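Local coordinates for protein type II restriction enzyme AgeI (Thalassobius gelatinovorus, PDB 5DWA) that recognises the double-stranded DNA sequence 5'-ACCGGT-3' and cuts it after the first A, as a PD-(D/E)XK-type restriction endonuclease, at residues A[216-219]-A[224-227]; A[245-250]-A[254-259]; A[42-47]-A[117-122]. All blocks are in the same frame, centred on the assembly; numbering follows the deposited sequence.

Interactions 1 and 2 adjoin, with centres 10 Å apart: Arg225 of interaction 1 reaches Ser245 and packs by NH1 on Ile257, both of interaction 2. The centre of interaction 3 is about 31 and 30 Å from those of interactions 1 and 2, on the opposite side of the chain's centre. None is a core contact. Interaction 1, partly buried, sets a helical arginine against loop carbonyls inside a beta-alpha-beta crossover. Interaction 2 is a surface contact in which a loop is bonded to the last strand of the central sheet. Interaction 3, also at the surface, joins a helix start to a loop by a cation-pi stack. DNA is approached in interactions 1 and 3, whereas the nearest atom of interaction 2 is about 12 Å from it.

Interaction 1. Residues A[216-219]-A[224-227]; sequences GTPD and KRNY. With nucleotides of chain D.
Arg225 carries this contact, reaching from the helix to the backbone of Gly216, Thr217 and Pro218. It was modelled in two conformers, and the geometry here holds for one of them. From CB the chain sets out toward 216-219, with CG anti to the backbone N (chi1 -178°), and runs extended as far as CD. There it meets the loop: Arg225 CD lies 3.4 Å from Thr217 O. A bend at chi3 (-66°) then turns the guanidinium along the loop, with Arg225 NE 3.5 Å from Thr217 C. NE also donates to Leu215 O, just before the segment.

The elements joined belong to one beta-alpha-beta crossover, in which strand 191-196 leads through a long loop and helix 223-230 into the parallel, adjacent strand 236-239 of the nuclease's mixed sheet. Residues 216-219 lie in that loop, folded back on the helix that follows it.

Beyond CZ the two terminal nitrogens part. Arg225 NH1 packs against the proline ring, 3.9 Å from Pro218 CD, which sits over one guanidinium face but toward its rim. The same NH1 forms a salt bridge with Glu229, one helical turn on. Arg225 NH2 reaches Gly216 O at 3.1 Å, a weak bond bent to 133° at the hydrogen and oblique to the guanidinium plane; NH2 also probably bonds to Ser245 O, though that approach is doubtfully short.

Lys224 takes a different course, away from the loop. Bent at its last two torsions, it places Lys224 NZ 3.1 Å from OP2 of DG3 of chain D and donates to that phosphate oxygen. Glu173 forms a salt bridge to the same ammonium, probably offsetting part of its charge.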
ATOM      1  N   GLY A 216      -8.912   6.480 -16.081  1.00 19.47           N
ATOM      2  CA  GLY A 216      -9.252   7.656 -16.868  1.00 19.93           C
ATOM      3  C   GLY A 216      -9.542   7.322 -18.320  1.00 20.77           C
ATOM      4  O   GLY A 216     -10.037   6.242 -18.628  1.00 21.78           O
ATOM      5  N   THR A 217      -9.224   8.250 -19.217  1.00 20.97           N
ATOM      6  CA  THR A 217      -9.442   8.053 -20.644  1.00 21.63           C
ATOM      7  C   THR A 217      -8.174   8.442 -21.390  1.00 23.03           C
ATOM      8  O   THR A 217      -7.319   9.108 -20.819  1.00 22.83           O
ATOM      9  CB  THR A 217     -10.618   8.902 -21.157  1.00 21.69           C
ATOM     10  OG1 THR A 217     -10.284  10.288 -21.016  1.00 24.26           O
ATOM     11  CG2 THR A 217     -11.897   8.598 -20.376  1.00 21.25           C
ATOM     12  N   PRO A 218      -8.037   8.027 -22.662  1.00 25.70           N
ATOM     13  CA  PRO A 218      -6.879   8.509 -23.428  1.00 27.07           C
ATOM     14  C   PRO A 218      -6.788  10.033 -23.471  1.00 28.91           C
ATOM     15  O   PRO A 218      -5.695  10.585 -23.340  1.00 28.95           O
ATOM     16  CB  PRO A 218      -7.130   7.942 -24.824  1.00 26.34           C
ATOM     17  CG  PRO A 218      -7.887   6.684 -24.572  1.00 26.33           C
ATOM     18  CD  PRO A 218      -8.781   6.986 -23.394  1.00 26.09           C
ATOM     19  N   ASP A 219      -7.929  10.699 -23.638  1.00 30.22           N
ATOM     20  CA  ASP A 219      -7.958  12.158 -23.698  1.00 32.03           C
ATOM     21  C   ASP A 219      -7.738  12.776 -22.324  1.00 29.89           C
ATOM     22  O   ASP A 219      -7.245  13.897 -22.208  1.00 30.18           O
ATOM     23  CB  ASP A 219      -9.284  12.651 -24.278  1.00 36.01           C
ATOM     24  CG  ASP A 219      -9.480  12.236 -25.722  1.00 40.45           C
ATOM     25  OD1 ASP A 219      -8.472  12.003 -26.423  1.00 41.56           O
ATOM     26  OD2 ASP A 219     -10.646  12.147 -26.159  1.00 42.72           O
ATOM     27  N   LYS A 224      -1.991   6.500 -13.679  1.00 19.11           N
ATOM     28  CA  LYS A 224      -1.874   5.077 -13.950  1.00 19.62           C
ATOM     29  C   LYS A 224      -1.925   4.769 -15.440  1.00 19.00           C
ATOM     30  O   LYS A 224      -1.187   3.911 -15.920  1.00 19.01           O
ATOM     31  CB  LYS A 224      -2.962   4.316 -13.201  1.00 20.77           C
ATOM     32  CG  LYS A 224      -2.642   4.149 -11.729  1.00 22.94           C
ATOM     33  CD  LYS A 224      -3.877   4.099 -10.898  1.00 25.87           C
ATOM     34  CE  LYS A 224      -4.452   5.479 -10.722  1.00 24.56           C
ATOM     35  NZ  LYS A 224      -3.840   6.195  -9.574  1.00 24.34           N
ATOM     36  N   ARG A 225      -2.784   5.460 -16.184  0.74 19.15           N
ATOM     37  CA  ARG A 225      -2.830   5.239 -17.623  0.74 18.95           C
ATOM     38  C   ARG A 225      -1.522   5.708 -18.255  0.74 19.78           C
ATOM     39  O   ARG A 225      -1.035   5.107 -19.212  0.74 20.23           O
ATOM     40  CB  ARG A 225      -4.015   5.954 -18.270  0.74 19.20           C
ATOM     41  CG  ARG A 225      -4.113   5.699 -19.770  0.74 19.99           C
ATOM     42  CD  ARG A 225      -5.364   6.306 -20.378  0.74 20.95           C
ATOM     43  NE  ARG A 225      -6.576   5.660 -19.889  0.74 20.94           N
ATOM     44  CZ  ARG A 225      -7.187   4.651 -20.503  0.74 20.41           C
ATOM     45  NH1 ARG A 225      -6.697   4.157 -21.637  0.74 20.10           N
ATOM     46  NH2 ARG A 225      -8.283   4.127 -19.976  0.74 19.94           N
ATOM     47  N   ASN A 226      -0.949   6.771 -17.699  1.00 20.78           N
ATOM     48  CA  ASN A 226       0.336   7.277 -18.169  1.00 22.55           C
ATOM     49  C   ASN A 226       1.463   6.262 -17.952  1.00 21.50           C
ATOM     50  O   ASN A 226       2.364   6.164 -18.775  1.00 21.42           O
ATOM     51  CB  ASN A 226       0.682   8.607 -17.479  1.00 25.39           C
ATOM     52  CG  ASN A 226      -0.184   9.764 -17.956  1.00 30.48           C
ATOM     53  OD1 ASN A 226      -0.680   9.759 -19.082  1.00 32.77           O
ATOM     54  ND2 ASN A 226      -0.356  10.767 -17.103  1.00 32.50           N
ATOM     55  N   TYR A 227       1.407   5.509 -16.854  1.00 21.94           N
ATOM     56  CA  TYR A 227       2.393   4.453 -16.601  1.00 22.01           C
ATOM     57  C   TYR A 227       2.444   3.478 -17.770  1.00 21.07           C
ATOM     58  O   TYR A 227       3.517   3.048 -18.203  1.00 20.59           O
ATOM     59  CB  TYR A 227       2.066   3.666 -15.323  1.00 22.83           C
ATOM     60  CG  TYR A 227       2.085   4.438 -14.018  1.00 25.19           C
ATOM     61  CD1 TYR A 227       2.875   5.566 -13.848  1.00 26.69           C
ATOM     62  CD2 TYR A 227       1.307   4.017 -12.943  1.00 25.76           C
ATOM     63  CE1 TYR A 227       2.886   6.259 -12.646  1.00 28.15           C
ATOM     64  CE2 TYR A 227       1.309   4.703 -11.742  1.00 26.33           C
ATOM     65  CZ  TYR A 227       2.101   5.823 -11.598  1.00 27.59           C
ATOM     66  OH  TYR A 227       2.104   6.509 -10.402  1.00 29.17           O
TER
ATOM     67  P    DG D   3      -4.760   9.985 -10.178  1.00 23.97           P
ATOM     68  OP1  DG D   3      -4.111  10.423 -11.436  1.00 24.96           O
ATOM     69  OP2  DG D   3      -5.492   8.707 -10.130  1.00 23.97           O
ATOM     70  O5'  DG D   3      -3.672   9.987  -9.002  1.00 23.61           O
ATOM     71  C5'  DG D   3      -2.924  11.167  -8.761  1.00 23.51           C
ATOM     72  C4'  DG D   3      -2.635  11.376  -7.279  1.00 21.08           C
ATOM     73  O4'  DG D   3      -3.867  11.556  -6.528  1.00 19.89           O
ATOM     74  C3'  DG D   3      -1.881  10.257  -6.575  1.00 20.72           C
ATOM     75  O3'  DG D   3      -1.025  10.865  -5.597  1.00 21.72           O
ATOM     76  C2'  DG D   3      -3.015   9.461  -5.918  1.00 20.04           C
ATOM     77  C1'  DG D   3      -3.934  10.596  -5.485  1.00 18.68           C
ATOM     78  N9   DG D   3      -5.343  10.233  -5.323  1.00 18.40           N
ATOM     79  C8   DG D   3      -6.138   9.565  -6.223  1.00 16.92           C
ATOM     80  N7   DG D   3      -7.376   9.434  -5.823  1.00 17.59           N
ATOM     81  C5   DG D   3      -7.412  10.092  -4.596  1.00 17.86           C
ATOM     82  C6   DG D   3      -8.487  10.299  -3.693  1.00 16.84           C
ATOM     83  O6   DG D   3      -9.658   9.932  -3.798  1.00 17.78           O
ATOM     84  N1   DG D   3      -8.090  11.008  -2.569  1.00 16.44           N
ATOM     85  C2   DG D   3      -6.821  11.474  -2.343  1.00 18.52           C
ATOM     86  N2   DG D   3      -6.631  12.140  -1.197  1.00 20.09           N
ATOM     87  N3   DG D   3      -5.804  11.290  -3.181  1.00 18.18           N
ATOM     88  C4   DG D   3      -6.176  10.603  -4.283  1.00 17.86           C
TER

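Interaction 2. Residues A[245-250]-A[254-259]; sequences SPSNAT and GRHIYV
Ser247 and Ile257 bind each other through two hydrogen bonds. Ser247 N donates to Ile257 O at 3.0 Å, in the carbonyl plane and on a lone pair. In return Ile257 N donates to Ser247 OG over 2.7 Å, with 173° at the hydrogen. A hydroxyl therefore accepts where a paired strand would offer a carbonyl. The serine manages this with OG anti to its carbonyl carbon (chi1 -66°), and Glu229 of helix 223-230 is a further partner of that OG, so the hydroxyl is gripped by two bonds. The oxygen of water 1, 3.2 Å from Ile257 O, joins it to Ser247 O by a weak second bond.

His256 supplies the third direct bond, from His256 NE2 to Ala249 O at 3.1 Å. The oxygen lies near the imidazole plane, yet the donor stands 67° out of the carbonyl plane, away from either lone pair. Asn248 O adjoins the same ring edge, 3.4 Å from CD2 of His256. A weak bond from ND1 to Gly254 O turns the other ring nitrogen to a carbonyl as well.

Strand 257-259 is the outermost strand within the chain at this end of the mixed sheet. Backbone bonds of His256 and Tyr258 tie this part of the chain to strand 236-239, while Ile257 uses its amide and carbonyl on residues 245-250, part of the connection between those two strands.

Farther along, packing takes over. Pro246 and Val259 cross at about a right angle, with Pro246 CD 4.1 Å from Val259 CG2. The same methyl approaches Pro246 N.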
ATOM      1  N   SER A 245     -11.753   2.532 -20.088  1.00 18.60           N
ATOM      2  CA  SER A 245     -11.581   2.944 -21.474  1.00 21.29           C
ATOM      3  C   SER A 245     -10.361   2.257 -22.061  1.00 21.31           C
ATOM      4  O   SER A 245      -9.269   2.359 -21.510  1.00 20.26           O
ATOM      5  CB  SER A 245     -11.438   4.460 -21.585  1.00 24.08           C
ATOM      6  OG  SER A 245     -12.624   5.105 -21.159  1.00 27.50           O
ATOM      7  N   PRO A 246     -10.547   1.548 -23.179  1.00 21.85           N
ATOM      8  CA  PRO A 246      -9.393   0.926 -23.830  1.00 23.01           C
ATOM      9  C   PRO A 246      -8.473   1.967 -24.445  1.00 22.86           C
ATOM     10  O   PRO A 246      -8.868   3.112 -24.667  1.00 22.80           O
ATOM     11  CB  PRO A 246     -10.026   0.046 -24.910  1.00 23.58           C
ATOM     12  CG  PRO A 246     -11.367   0.650 -25.157  1.00 24.51           C
ATOM     13  CD  PRO A 246     -11.814   1.187 -23.836  1.00 23.33           C
ATOM     14  N   SER A 247      -7.239   1.560 -24.702  1.00 23.48           N
ATOM     15  CA  SER A 247      -6.294   2.408 -25.403  1.00 23.61           C
ATOM     16  C   SER A 247      -6.772   2.693 -26.821  1.00 26.03           C
ATOM     17  O   SER A 247      -7.469   1.876 -27.421  1.00 26.08           O
ATOM     18  CB  SER A 247      -4.921   1.741 -25.443  1.00 23.31           C
ATOM     19  OG  SER A 247      -4.367   1.646 -24.146  1.00 23.89           O
ATOM     20  N   ASN A 248      -6.390   3.851 -27.352  1.00 27.43           N
ATOM     21  CA  ASN A 248      -6.546   4.112 -28.777  1.00 29.95           C
ATOM     22  C   ASN A 248      -5.668   3.152 -29.579  1.00 30.40           C
ATOM     23  O   ASN A 248      -4.878   2.397 -29.006  1.00 30.25           O
ATOM     24  CB  ASN A 248      -6.191   5.565 -29.106  1.00 31.57           C
ATOM     25  CG  ASN A 248      -7.146   6.557 -28.472  1.00 33.76           C
ATOM     26  OD1 ASN A 248      -8.331   6.276 -28.302  1.00 33.98           O
ATOM     27  ND2 ASN A 248      -6.632   7.729 -28.120  1.00 35.01           N
ATOM     28  N   ALA A 249      -5.793   3.190 -30.903  1.00 31.55           N
ATOM     29  CA  ALA A 249      -5.055   2.275 -31.771  1.00 32.34           C
ATOM     30  C   ALA A 249      -3.543   2.410 -31.590  1.00 31.93           C
ATOM     31  O   ALA A 249      -2.803   1.434 -31.711  1.00 31.77           O
ATOM     32  CB  ALA A 249      -5.433   2.510 -33.225  1.00 33.75           C
ATOM     33  N   THR A 250      -3.089   3.623 -31.299  1.00 31.46           N
ATOM     34  CA  THR A 250      -1.677   3.856 -31.046  1.00 31.33           C
ATOM     35  C   THR A 250      -1.475   4.548 -29.706  1.00 29.23           C
ATOM     36  O   THR A 250      -2.269   5.399 -29.302  1.00 30.25           O
ATOM     37  CB  THR A 250      -1.026   4.713 -32.153  1.00 33.84           C
ATOM     38  OG1 THR A 250      -1.522   6.056 -32.073  1.00 36.21           O
ATOM     39  CG2 THR A 250      -1.326   4.137 -33.531  1.00 33.73           C
ATOM     40  N   GLY A 254       3.537   2.256 -27.171  1.00 22.67           N
ATOM     41  CA  GLY A 254       3.215   1.065 -27.934  1.00 22.50           C
ATOM     42  C   GLY A 254       2.534  -0.006 -27.090  1.00 21.60           C
ATOM     43  O   GLY A 254       2.187  -1.073 -27.585  1.00 23.04           O
ATOM     44  N   ARG A 255       2.347   0.295 -25.807  1.00 20.93           N
ATOM     45  CA  ARG A 255       1.699  -0.621 -24.873  1.00 20.24           C
ATOM     46  C   ARG A 255       0.243  -0.227 -24.705  1.00 19.94           C
ATOM     47  O   ARG A 255      -0.083   0.958 -24.679  1.00 20.66           O
ATOM     48  CB  ARG A 255       2.411  -0.605 -23.522  1.00 19.45           C
ATOM     49  CG  ARG A 255       3.918  -0.819 -23.617  1.00 18.97           C
ATOM     50  CD  ARG A 255       4.244  -2.162 -24.240  1.00 20.22           C
ATOM     51  NE  ARG A 255       5.687  -2.392 -24.276  1.00 21.91           N
ATOM     52  CZ  ARG A 255       6.258  -3.518 -24.691  1.00 24.65           C
ATOM     53  NH1 ARG A 255       5.512  -4.530 -25.110  1.00 26.05           N
ATOM     54  NH2 ARG A 255       7.579  -3.630 -24.685  1.00 25.96           N
ATOM     55  N   HIS A 256      -0.626  -1.222 -24.553  1.00 20.34           N
ATOM     56  CA  HIS A 256      -2.058  -0.969 -24.593  1.00 20.93           C
ATOM     57  C   HIS A 256      -2.815  -1.466 -23.373  1.00 18.52           C
ATOM     58  O   HIS A 256      -2.390  -2.402 -22.703  1.00 17.28           O
ATOM     59  CB  HIS A 256      -2.651  -1.606 -25.844  1.00 24.58           C
ATOM     60  CG  HIS A 256      -2.233  -0.936 -27.113  1.00 28.26           C
ATOM     61  ND1 HIS A 256      -0.958  -1.041 -27.627  1.00 30.50           N
ATOM     62  CD2 HIS A 256      -2.921  -0.143 -27.968  1.00 30.31           C
ATOM     63  CE1 HIS A 256      -0.880  -0.343 -28.747  1.00 31.25           C
ATOM     64  NE2 HIS A 256      -2.058   0.209 -28.977  1.00 31.08           N
ATOM     65  N   ILE A 257      -3.928  -0.795 -23.095  1.00 18.09           N
ATOM     66  CA  ILE A 257      -4.940  -1.266 -22.157  1.00 18.26           C
ATOM     67  C   ILE A 257      -6.067  -1.923 -22.952  1.00 18.31           C
ATOM     68  O   ILE A 257      -6.657  -1.294 -23.844  1.00 20.36           O
ATOM     69  CB  ILE A 257      -5.500  -0.115 -21.299  1.00 17.81           C
ATOM     70  CG1 ILE A 257      -4.428   0.426 -20.353  1.00 18.16           C
ATOM     71  CG2 ILE A 257      -6.712  -0.574 -20.499  1.00 18.61           C
ATOM     72  CD1 ILE A 257      -4.686   1.847 -19.885  1.00 19.08           C
ATOM     73  N   TYR A 258      -6.333  -3.191 -22.645  1.00 16.87           N
ATOM     74  CA  TYR A 258      -7.427  -3.959 -23.241  1.00 16.71           C
ATOM     75  C   TYR A 258      -8.525  -4.190 -22.210  1.00 16.10           C
ATOM     76  O   TYR A 258      -8.254  -4.268 -21.015  1.00 16.53           O
ATOM     77  CB  TYR A 258      -6.924  -5.302 -23.783  1.00 18.89           C
ATOM     78  CG  TYR A 258      -5.844  -5.161 -24.830  1.00 21.91           C
ATOM     79  CD1 TYR A 258      -6.164  -4.863 -26.151  1.00 24.34           C
ATOM     80  CD2 TYR A 258      -4.503  -5.310 -24.497  1.00 22.18           C
ATOM     81  CE1 TYR A 258      -5.177  -4.722 -27.112  1.00 25.44           C
ATOM     82  CE2 TYR A 258      -3.514  -5.170 -25.448  1.00 23.47           C
ATOM     83  CZ  TYR A 258      -3.855  -4.876 -26.752  1.00 25.58           C
ATOM     84  OH  TYR A 258      -2.862  -4.740 -27.699  1.00 27.68           O
ATOM     85  N   VAL A 259      -9.761  -4.302 -22.680  1.00 16.51           N
ATOM     86  CA  VAL A 259     -10.913  -4.397 -21.789  1.00 17.82           C
ATOM     87  C   VAL A 259     -11.822  -5.529 -22.244  1.00 18.95           C
ATOM     88  O   VAL A 259     -12.148  -5.629 -23.428  1.00 19.90           O
ATOM     89  CB  VAL A 259     -11.717  -3.072 -21.754  1.00 18.67           C
ATOM     90  CG1 VAL A 259     -12.894  -3.174 -20.792  1.00 18.61           C
ATOM     91  CG2 VAL A 259     -10.822  -1.902 -21.366  1.00 19.17           C
TER
HETATM   92  O   HOH W   1      -6.846  -1.345 -27.031  1.00 41.16           O

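Interaction 3. Residues A[42-47]-A[117-122]; sequences KSRDAI and ALFKGQ. With nucleotides of chain D.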
ATOM      1  N   LYS A  42      -9.943 -21.930   2.582  1.00 16.89           N
ATOM      2  CA  LYS A  42      -9.321 -20.606   2.517  1.00 15.26           C
ATOM      3  C   LYS A  42     -10.236 -19.659   1.769  1.00 14.27           C
ATOM      4  O   LYS A  42     -10.810 -20.010   0.750  1.00 16.15           O
ATOM      5  CB  LYS A  42      -7.958 -20.674   1.835  1.00 16.38           C
ATOM      6  CG  LYS A  42      -6.920 -21.500   2.600  1.00 17.93           C
ATOM      7  CD  LYS A  42      -5.575 -21.528   1.889  1.00 21.09           C
ATOM      8  CE  LYS A  42      -5.601 -22.423   0.665  1.00 24.30           C
ATOM      9  NZ  LYS A  42      -5.872 -23.838   1.050  1.00 26.26           N
ATOM     10  N   SER A  43     -10.369 -18.438   2.265  1.00 13.34           N
ATOM     11  CA  SER A  43     -11.276 -17.518   1.608  1.00 13.46           C
ATOM     12  C   SER A  43     -10.783 -17.098   0.228  1.00 13.60           C
ATOM     13  O   SER A  43     -11.587 -16.689  -0.606  1.00 14.47           O
ATOM     14  CB  SER A  43     -11.511 -16.292   2.476  1.00 14.30           C
ATOM     15  OG  SER A  43     -12.377 -16.636   3.531  1.00 16.81           O
ATOM     16  N   ARG A  44      -9.482 -17.200  -0.033  1.00 13.31           N
ATOM     17  CA  ARG A  44      -9.007 -16.888  -1.378  1.00 13.34           C
ATOM     18  C   ARG A  44      -9.651 -17.855  -2.371  1.00 13.60           C
ATOM     19  O   ARG A  44      -9.965 -17.482  -3.502  1.00 14.51           O
ATOM     20  CB  ARG A  44      -7.471 -16.936  -1.478  1.00 12.79           C
ATOM     21  CG  ARG A  44      -6.838 -18.314  -1.371  1.00 13.75           C
ATOM     22  CD  ARG A  44      -5.341 -18.204  -1.534  1.00 15.56           C
ATOM     23  NE  ARG A  44      -4.689 -19.512  -1.602  1.00 17.58           N
ATOM     24  CZ  ARG A  44      -3.473 -19.751  -1.126  1.00 18.24           C
ATOM     25  NH1 ARG A  44      -2.790 -18.784  -0.531  1.00 17.93           N
ATOM     26  NH2 ARG A  44      -2.947 -20.966  -1.228  1.00 18.87           N
ATOM     27  N   ASP A  45      -9.893 -19.080  -1.918  1.00 13.39           N
ATOM     28  CA  ASP A  45     -10.571 -20.077  -2.741  1.00 14.80           C
ATOM     29  C   ASP A  45     -12.079 -19.849  -2.814  1.00 15.25           C
ATOM     30  O   ASP A  45     -12.688 -19.981  -3.880  1.00 17.14           O
ATOM     31  CB  ASP A  45     -10.277 -21.486  -2.216  1.00 15.69           C
ATOM     32  CG  ASP A  45      -8.850 -21.895  -2.448  1.00 17.80           C
ATOM     33  OD1 ASP A  45      -8.304 -21.542  -3.515  1.00 18.57           O
ATOM     34  OD2 ASP A  45      -8.269 -22.562  -1.567  1.00 19.46           O
ATOM     35  N   ALA A  46     -12.686 -19.492  -1.685  1.00 14.72           N
ATOM     36  CA  ALA A  46     -14.100 -19.145  -1.665  1.00 14.36           C
ATOM     37  C   ALA A  46     -14.412 -17.986  -2.617  1.00 14.07           C
ATOM     38  O   ALA A  46     -15.310 -18.074  -3.447  1.00 15.05           O
ATOM     39  CB  ALA A  46     -14.531 -18.801  -0.248  1.00 14.22           C
ATOM     40  N   ILE A  47     -13.668 -16.893  -2.492  1.00 13.35           N
ATOM     41  CA  ILE A  47     -13.920 -15.716  -3.311  1.00 13.10           C
ATOM     42  C   ILE A  47     -13.548 -15.976  -4.769  1.00 12.59           C
ATOM     43  O   ILE A  47     -14.292 -15.622  -5.685  1.00 13.68           O
ATOM     44  CB  ILE A  47     -13.141 -14.505  -2.770  1.00 12.38           C
ATOM     45  CG1 ILE A  47     -13.569 -14.174  -1.339  1.00 12.29           C
ATOM     46  CG2 ILE A  47     -13.318 -13.281  -3.670  1.00 12.56           C
ATOM     47  CD1 ILE A  47     -12.538 -13.345  -0.604  1.00 12.60           C
ATOM     48  N   ALA A 117      -0.189 -19.420  -9.811  1.00 12.66           N
ATOM     49  CA  ALA A 117      -0.163 -18.378  -8.774  1.00 12.99           C
ATOM     50  C   ALA A 117       1.027 -18.608  -7.854  1.00 13.46           C
ATOM     51  O   ALA A 117       1.279 -19.738  -7.425  1.00 14.68           O
ATOM     52  CB  ALA A 117      -1.466 -18.361  -7.982  1.00 13.42           C
ATOM     53  N   LEU A 118       1.776 -17.544  -7.573  1.00 12.12           N
ATOM     54  CA  LEU A 118       3.000 -17.695  -6.792  1.00 13.58           C
ATOM     55  C   LEU A 118       2.696 -17.475  -5.312  1.00 16.01           C
ATOM     56  O   LEU A 118       3.017 -16.441  -4.728  1.00 17.32           O
ATOM     57  CB  LEU A 118       4.088 -16.743  -7.296  1.00 14.12           C
ATOM     58  CG  LEU A 118       4.498 -16.982  -8.753  1.00 14.39           C
ATOM     59  CD1 LEU A 118       5.554 -15.984  -9.196  1.00 14.54           C
ATOM     60  CD2 LEU A 118       5.005 -18.410  -8.916  1.00 14.46           C
ATOM     61  N   PHE A 119       2.056 -18.468  -4.710  1.00 17.25           N
ATOM     62  CA  PHE A 119       1.697 -18.386  -3.304  1.00 19.29           C
ATOM     63  C   PHE A 119       2.883 -18.794  -2.446  1.00 21.98           C
ATOM     64  O   PHE A 119       3.960 -19.080  -2.966  1.00 21.06           O
ATOM     65  CB  PHE A 119       0.473 -19.256  -3.025  1.00 18.77           C
ATOM     66  CG  PHE A 119      -0.783 -18.720  -3.639  1.00 19.60           C
ATOM     67  CD1 PHE A 119      -1.009 -17.350  -3.689  1.00 19.92           C
ATOM     68  CD2 PHE A 119      -1.741 -19.570  -4.165  1.00 19.53           C
ATOM     69  CE1 PHE A 119      -2.164 -16.841  -4.254  1.00 20.74           C
ATOM     70  CE2 PHE A 119      -2.904 -19.064  -4.732  1.00 20.72           C
ATOM     71  CZ  PHE A 119      -3.116 -17.703  -4.774  1.00 21.35           C
ATOM     72  N   LYS A 120       2.686 -18.820  -1.134  1.00 26.15           N
ATOM     73  CA  LYS A 120       3.799 -18.995  -0.208  1.00 29.39           C
ATOM     74  C   LYS A 120       4.660 -20.217  -0.520  1.00 28.17           C
ATOM     75  O   LYS A 120       4.157 -21.336  -0.637  1.00 29.01           O
ATOM     76  CB  LYS A 120       3.268 -19.088   1.216  1.00 32.84           C
ATOM     77  CG  LYS A 120       4.137 -18.381   2.220  1.00 36.56           C
ATOM     78  CD  LYS A 120       3.276 -17.692   3.243  1.00 38.85           C
ATOM     79  CE  LYS A 120       4.122 -16.961   4.248  1.00 40.06           C
ATOM     80  NZ  LYS A 120       3.371 -15.814   4.812  1.00 40.91           N
ATOM     81  N   GLY A 121       5.960 -19.991  -0.668  1.00 26.51           N
ATOM     82  CA  GLY A 121       6.889 -21.081  -0.898  1.00 25.62           C
ATOM     83  C   GLY A 121       7.259 -21.282  -2.355  1.00 24.99           C
ATOM     84  O   GLY A 121       8.219 -21.987  -2.664  1.00 26.51           O
ATOM     85  N   GLN A 122       6.510 -20.654  -3.254  1.00 22.12           N
ATOM     86  CA  GLN A 122       6.711 -20.855  -4.687  1.00 20.44           C
ATOM     87  C   GLN A 122       7.534 -19.760  -5.357  1.00 19.53           C
ATOM     88  O   GLN A 122       8.066 -19.963  -6.451  1.00 18.89           O
ATOM     89  CB  GLN A 122       5.363 -20.949  -5.401  1.00 20.74           C
ATOM     90  CG  GLN A 122       4.559 -22.180  -5.088  1.00 21.97           C
ATOM     91  CD  GLN A 122       3.194 -22.117  -5.728  1.00 25.16           C
ATOM     92  OE1 GLN A 122       3.041 -22.388  -6.918  1.00 28.49           O
ATOM     93  NE2 GLN A 122       2.192 -21.738  -4.947  1.00 24.24           N
TER
ATOM     94  P    DG D  11      -5.907 -18.564   5.185  1.00 15.70           P
ATOM     95  OP1  DG D  11      -6.954 -17.782   4.485  1.00 16.24           O
ATOM     96  OP2  DG D  11      -6.324 -19.753   5.989  1.00 17.92           O
ATOM     97  O5'  DG D  11      -4.829 -19.066   4.143  1.00 16.52           O
ATOM     98  C5'  DG D  11      -4.267 -18.178   3.195  1.00 17.46           C
ATOM     99  C4'  DG D  11      -2.771 -18.391   3.099  1.00 20.07           C
ATOM    100  O4'  DG D  11      -2.128 -17.777   4.247  1.00 19.87           O
ATOM    101  C3'  DG D  11      -2.324 -19.853   3.102  1.00 22.36           C
ATOM    102  O3'  DG D  11      -1.193 -20.015   2.251  1.00 26.17           O
ATOM    103  C2'  DG D  11      -1.959 -20.094   4.567  1.00 20.73           C
ATOM    104  C1'  DG D  11      -1.369 -18.748   4.951  1.00 20.08           C
ATOM    105  N9   DG D  11      -1.466 -18.441   6.376  1.00 21.30           N
ATOM    106  C8   DG D  11      -2.414 -18.892   7.265  1.00 22.69           C
ATOM    107  N7   DG D  11      -2.253 -18.423   8.474  1.00 22.64           N
ATOM    108  C5   DG D  11      -1.135 -17.606   8.375  1.00 23.06           C
ATOM    109  C6   DG D  11      -0.478 -16.822   9.360  1.00 24.37           C
ATOM    110  O6   DG D  11      -0.764 -16.690  10.558  1.00 26.42           O
ATOM    111  N1   DG D  11       0.613 -16.147   8.835  1.00 23.90           N
ATOM    112  C2   DG D  11       1.023 -16.212   7.531  1.00 23.15           C
ATOM    113  N2   DG D  11       2.101 -15.497   7.220  1.00 23.16           N
ATOM    114  N3   DG D  11       0.424 -16.938   6.596  1.00 22.27           N
ATOM    115  C4   DG D  11      -0.644 -17.607   7.089  1.00 22.01           C
TER
HETATM  116  O   HOH W   2       0.073 -18.204   0.220  1.00 31.75           O
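Arg44 and Phe119 form a cation-pi stack that joins the start of helix 43-57 to the loop after strand 113-117, beside the backbone of the bound DNA. The guanidinium lies flat on the ring, with planes 12° apart and CZ of Arg44 3.8 Å from the centroid of Phe119. The overlap is offset: Phe119 CD2 sits over the centre of the guanidinium, whereas Arg44 CZ stands over the ring, toward its rim.

Arg44 starts with CG between its backbone N and carbonyl carbon (chi1 70°), then runs extended to NE, so that CD and NE pass over the face of the ring, near its CZ and CE2 atoms. Phe119 comes from the other direction, its CG anti to the carbonyl carbon (chi1 -69°), and the two side chains slide past each other. Both outer faces are also covered. Lys42 CD lies 3.9 Å above the far side of the guanidinium of Arg44, and Ala117 CB is 3.6 Å above the far side of the Phe119 ring.

Glu94 forms a salt bridge with NH1 of Arg44, probably helping to fix the group's rotation. Water 2, in the guanidinium plane, accepts from Arg44 NH1 and Lys120 N, each at 3.0 Å, and lies 3.0 Å from O3' of DG11 of chain D.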